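Hypothetical protein, haloacid dehalogenase-like hydrolase (Bacillus subtilis, PDB 1NRW) dephosphorylates phosphorylated five- and six-carbon sugars and nucleoside monophosphates in vitro, and FMN to a lesser extent, as a magnesium-dependent HAD-superfamily phosphatase. Local coordinates at residues 90-95 with 160-164. Sequence-based numbering, arbitrary orientation.
Sequences AYDILS and FQELF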
ATOM      1  N   ALA A  90      10.769  16.340   3.773  1.00 22.93           N
ATOM      2  CA  ALA A  90      10.438  15.299   4.743  1.00 22.14           C
ATOM      3  C   ALA A  90      10.517  15.892   6.149  1.00 22.84           C
ATOM      4  O   ALA A  90       9.664  15.624   7.000  1.00 20.67           O
ATOM      5  CB  ALA A  90      11.403  14.122   4.611  1.00 21.12           C
ATOM      6  N   TYR A  91      11.543  16.704   6.386  1.00 23.09           N
ATOM      7  CA  TYR A  91      11.713  17.336   7.690  1.00 24.39           C
ATOM      8  C   TYR A  91      10.491  18.198   7.986  1.00 24.08           C
ATOM      9  O   TYR A  91       9.936  18.169   9.084  1.00 22.37           O
ATOM     10  CB  TYR A  91      12.961  18.219   7.699  1.00 26.07           C
ATOM     11  CG  TYR A  91      13.297  18.773   9.065  1.00 28.69           C
ATOM     12  CD1 TYR A  91      14.120  18.066   9.943  1.00 29.21           C
ATOM     13  CD2 TYR A  91      12.774  19.995   9.490  1.00 29.83           C
ATOM     14  CE1 TYR A  91      14.419  18.564  11.215  1.00 30.02           C
ATOM     15  CE2 TYR A  91      13.064  20.502  10.759  1.00 31.46           C
ATOM     16  CZ  TYR A  91      13.886  19.781  11.613  1.00 31.13           C
ATOM     17  OH  TYR A  91      14.171  20.277  12.866  1.00 33.06           O
ATOM     18  N   ASP A  92      10.081  18.965   6.984  1.00 26.08           N
ATOM     19  CA  ASP A  92       8.938  19.856   7.089  1.00 27.51           C
ATOM     20  C   ASP A  92       7.666  19.089   7.448  1.00 26.25           C
ATOM     21  O   ASP A  92       6.937  19.463   8.365  1.00 24.86           O
ATOM     22  CB  ASP A  92       8.746  20.583   5.757  1.00 33.45           C
ATOM     23  CG  ASP A  92       8.041  21.908   5.911  1.00 39.47           C
ATOM     24  OD1 ASP A  92       6.901  21.926   6.426  1.00 42.72           O
ATOM     25  OD2 ASP A  92       8.634  22.937   5.515  1.00 43.92           O
ATOM     26  N   ILE A  93       7.407  18.014   6.712  1.00 23.67           N
ATOM     27  CA  ILE A  93       6.223  17.193   6.937  1.00 21.81           C
ATOM     28  C   ILE A  93       6.200  16.559   8.322  1.00 21.06           C
ATOM     29  O   ILE A  93       5.196  16.635   9.032  1.00 20.50           O
ATOM     30  CB  ILE A  93       6.132  16.065   5.881  1.00 21.96           C
ATOM     31  CG1 ILE A  93       5.974  16.677   4.489  1.00 22.55           C
ATOM     32  CG2 ILE A  93       4.962  15.144   6.198  1.00 21.28           C
ATOM     33  CD1 ILE A  93       6.092  15.678   3.356  1.00 23.77           C
ATOM     34  N   LEU A  94       7.303  15.928   8.705  1.00 21.33           N
ATOM     35  CA  LEU A  94       7.376  15.267  10.000  1.00 21.04           C
ATOM     36  C   LEU A  94       7.293  16.243  11.165  1.00 22.59           C
ATOM     37  O   LEU A  94       6.655  15.951  12.178  1.00 22.12           O
ATOM     38  CB  LEU A  94       8.653  14.427  10.082  1.00 19.63           C
ATOM     39  CG  LEU A  94       8.687  13.321   9.016  1.00 20.83           C
ATOM     40  CD1 LEU A  94      10.024  12.602   9.035  1.00 21.30           C
ATOM     41  CD2 LEU A  94       7.548  12.337   9.273  1.00 19.80           C
ATOM     42  N   SER A  95       7.925  17.404  11.027  1.00 23.62           N
ATOM     43  CA  SER A  95       7.877  18.395  12.095  1.00 25.87           C
ATOM     44  C   SER A  95       6.428  18.821  12.304  1.00 25.31           C
ATOM     45  O   SER A  95       5.972  18.963  13.440  1.00 26.31           O
ATOM     46  CB  SER A  95       8.733  19.615  11.737  1.00 26.68           C
ATOM     47  OG  SER A  95       8.240  20.262  10.579  1.00 32.53           O
ATOM     48  N   PHE A 160      10.978  12.896  15.540  1.00 23.95           N
ATOM     49  CA  PHE A 160      11.358  12.787  14.132  1.00 23.21           C
ATOM     50  C   PHE A 160      12.760  13.357  13.958  1.00 24.09           C
ATOM     51  O   PHE A 160      13.465  13.033  13.005  1.00 22.33           O
ATOM     52  CB  PHE A 160      10.378  13.581  13.264  1.00 23.97           C
ATOM     53  CG  PHE A 160      10.559  15.073  13.358  1.00 24.64           C
ATOM     54  CD1 PHE A 160      11.309  15.757  12.404  1.00 24.21           C
ATOM     55  CD2 PHE A 160      10.014  15.788  14.419  1.00 25.04           C
ATOM     56  CE1 PHE A 160      11.516  17.135  12.506  1.00 26.33           C
ATOM     57  CE2 PHE A 160      10.213  17.165  14.533  1.00 25.16           C
ATOM     58  CZ  PHE A 160      10.966  17.841  13.575  1.00 26.56           C
ATOM     59  N   GLN A 161      13.148  14.218  14.891  1.00 25.02           N
ATOM     60  CA  GLN A 161      14.456  14.861  14.864  1.00 27.77           C
ATOM     61  C   GLN A 161      15.581  13.837  14.736  1.00 26.18           C
ATOM     62  O   GLN A 161      16.577  14.077  14.053  1.00 26.74           O
ATOM     63  CB  GLN A 161      14.656  15.666  16.146  1.00 32.20           C
ATOM     64  CG  GLN A 161      15.592  16.840  16.007  1.00 39.26           C
ATOM     65  CD  GLN A 161      14.880  18.078  15.509  1.00 43.33           C
ATOM     66  OE1 GLN A 161      13.975  18.596  16.170  1.00 46.02           O
ATOM     67  NE2 GLN A 161      15.284  18.563  14.343  1.00 44.58           N
ATOM     68  N   GLU A 162      15.407  12.692  15.389  1.00 25.26           N
ATOM     69  CA  GLU A 162      16.402  11.629  15.375  1.00 24.70           C
ATOM     70  C   GLU A 162      16.704  11.090  13.987  1.00 23.85           C
ATOM     71  O   GLU A 162      17.745  10.470  13.772  1.00 24.48           O
ATOM     72  CB  GLU A 162      15.938  10.477  16.258  1.00 25.45           C
ATOM     73  CG  GLU A 162      15.842  10.827  17.727  1.00 29.14           C
ATOM     74  CD  GLU A 162      15.145   9.745  18.520  1.00 30.35           C
ATOM     75  OE1 GLU A 162      15.558   8.571  18.424  1.00 32.69           O
ATOM     76  OE2 GLU A 162      14.183  10.071  19.242  1.00 34.03           O
ATOM     77  N   LEU A 163      15.799  11.318  13.040  1.00 23.00           N
ATOM     78  CA  LEU A 163      16.008  10.817  11.690  1.00 23.77           C
ATOM     79  C   LEU A 163      16.874  11.752  10.847  1.00 26.44           C
ATOM     80  O   LEU A 163      17.192  11.444   9.694  1.00 25.97           O
ATOM     81  CB  LEU A 163      14.658  10.598  11.003  1.00 23.68           C
ATOM     82  CG  LEU A 163      13.690   9.653  11.724  1.00 20.38           C
ATOM     83  CD1 LEU A 163      12.401   9.522  10.912  1.00 22.03           C
ATOM     84  CD2 LEU A 163      14.344   8.291  11.913  1.00 22.37           C
ATOM     85  N   PHE A 164      17.269  12.881  11.429  1.00 27.73           N
ATOM     86  CA  PHE A 164      18.082  13.859  10.711  1.00 31.99           C
ATOM     87  C   PHE A 164      19.381  14.229  11.422  1.00 36.35           C
ATOM     88  O   PHE A 164      20.342  14.654  10.782  1.00 36.48           O
ATOM     89  CB  PHE A 164      17.270  15.133  10.484  1.00 30.03           C
ATOM     90  CG  PHE A 164      16.029  14.920   9.669  1.00 29.23           C
ATOM     91  CD1 PHE A 164      16.060  15.040   8.285  1.00 28.23           C
ATOM     92  CD2 PHE A 164      14.831  14.577  10.287  1.00 27.88           C
ATOM     93  CE1 PHE A 164      14.914  14.821   7.526  1.00 28.78           C
ATOM     94  CE2 PHE A 164      13.680  14.355   9.540  1.00 28.00           C
ATOM     95  CZ  PHE A 164      13.720  14.477   8.156  1.00 28.28           C
TER
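Gln161 NE2 donates to Tyr91 OH at 2.5 Å, short for an amide donor, so the exact length is doubtful. The bond is slightly bent, and the phenol oxygen lies near the amide plane. Gln161 reaches it through a chain bent at chi2, which brings the amide to the edge of the tyrosine ring. With CG anti to its own nitrogen (chi1 -173°), Tyr91 carries its ring across to 160-164, into an aromatic cluster with Phe160 and Phe164. Phe160 directs its edge at one tyrosine face, CE1 standing 3.5 Å from Tyr91 CE1 with the planes at 67°. The edge of Tyr91 meets the face of Phe164 in a second T-shaped pair, planes at 76°, where Tyr91 CD1 sits over the centre of the Phe164 ring. Against the helix backbone, Phe160 lays a face over Ser95, whose CA makes a CH-pi contact 3.7 Å from the ring centroid. On the side facing the sheet, Leu94 CB packs on Phe160 CB at 3.7 Å, and Leu94 also touches Tyr104 and Val106 of strand 103-108. Replacing Tyr91 with an alanine would probably leave the Gln161 amide without this partner and open a gap beside the edge of Phe160 and over the face of Phe164. Away from the metal site, the contact joins helix 87-99 to the 3-10 turn preceding strand 172-178, on the mixed sheet of the alpha/beta cap domain characteristic of Cof-type HAD phosphatases.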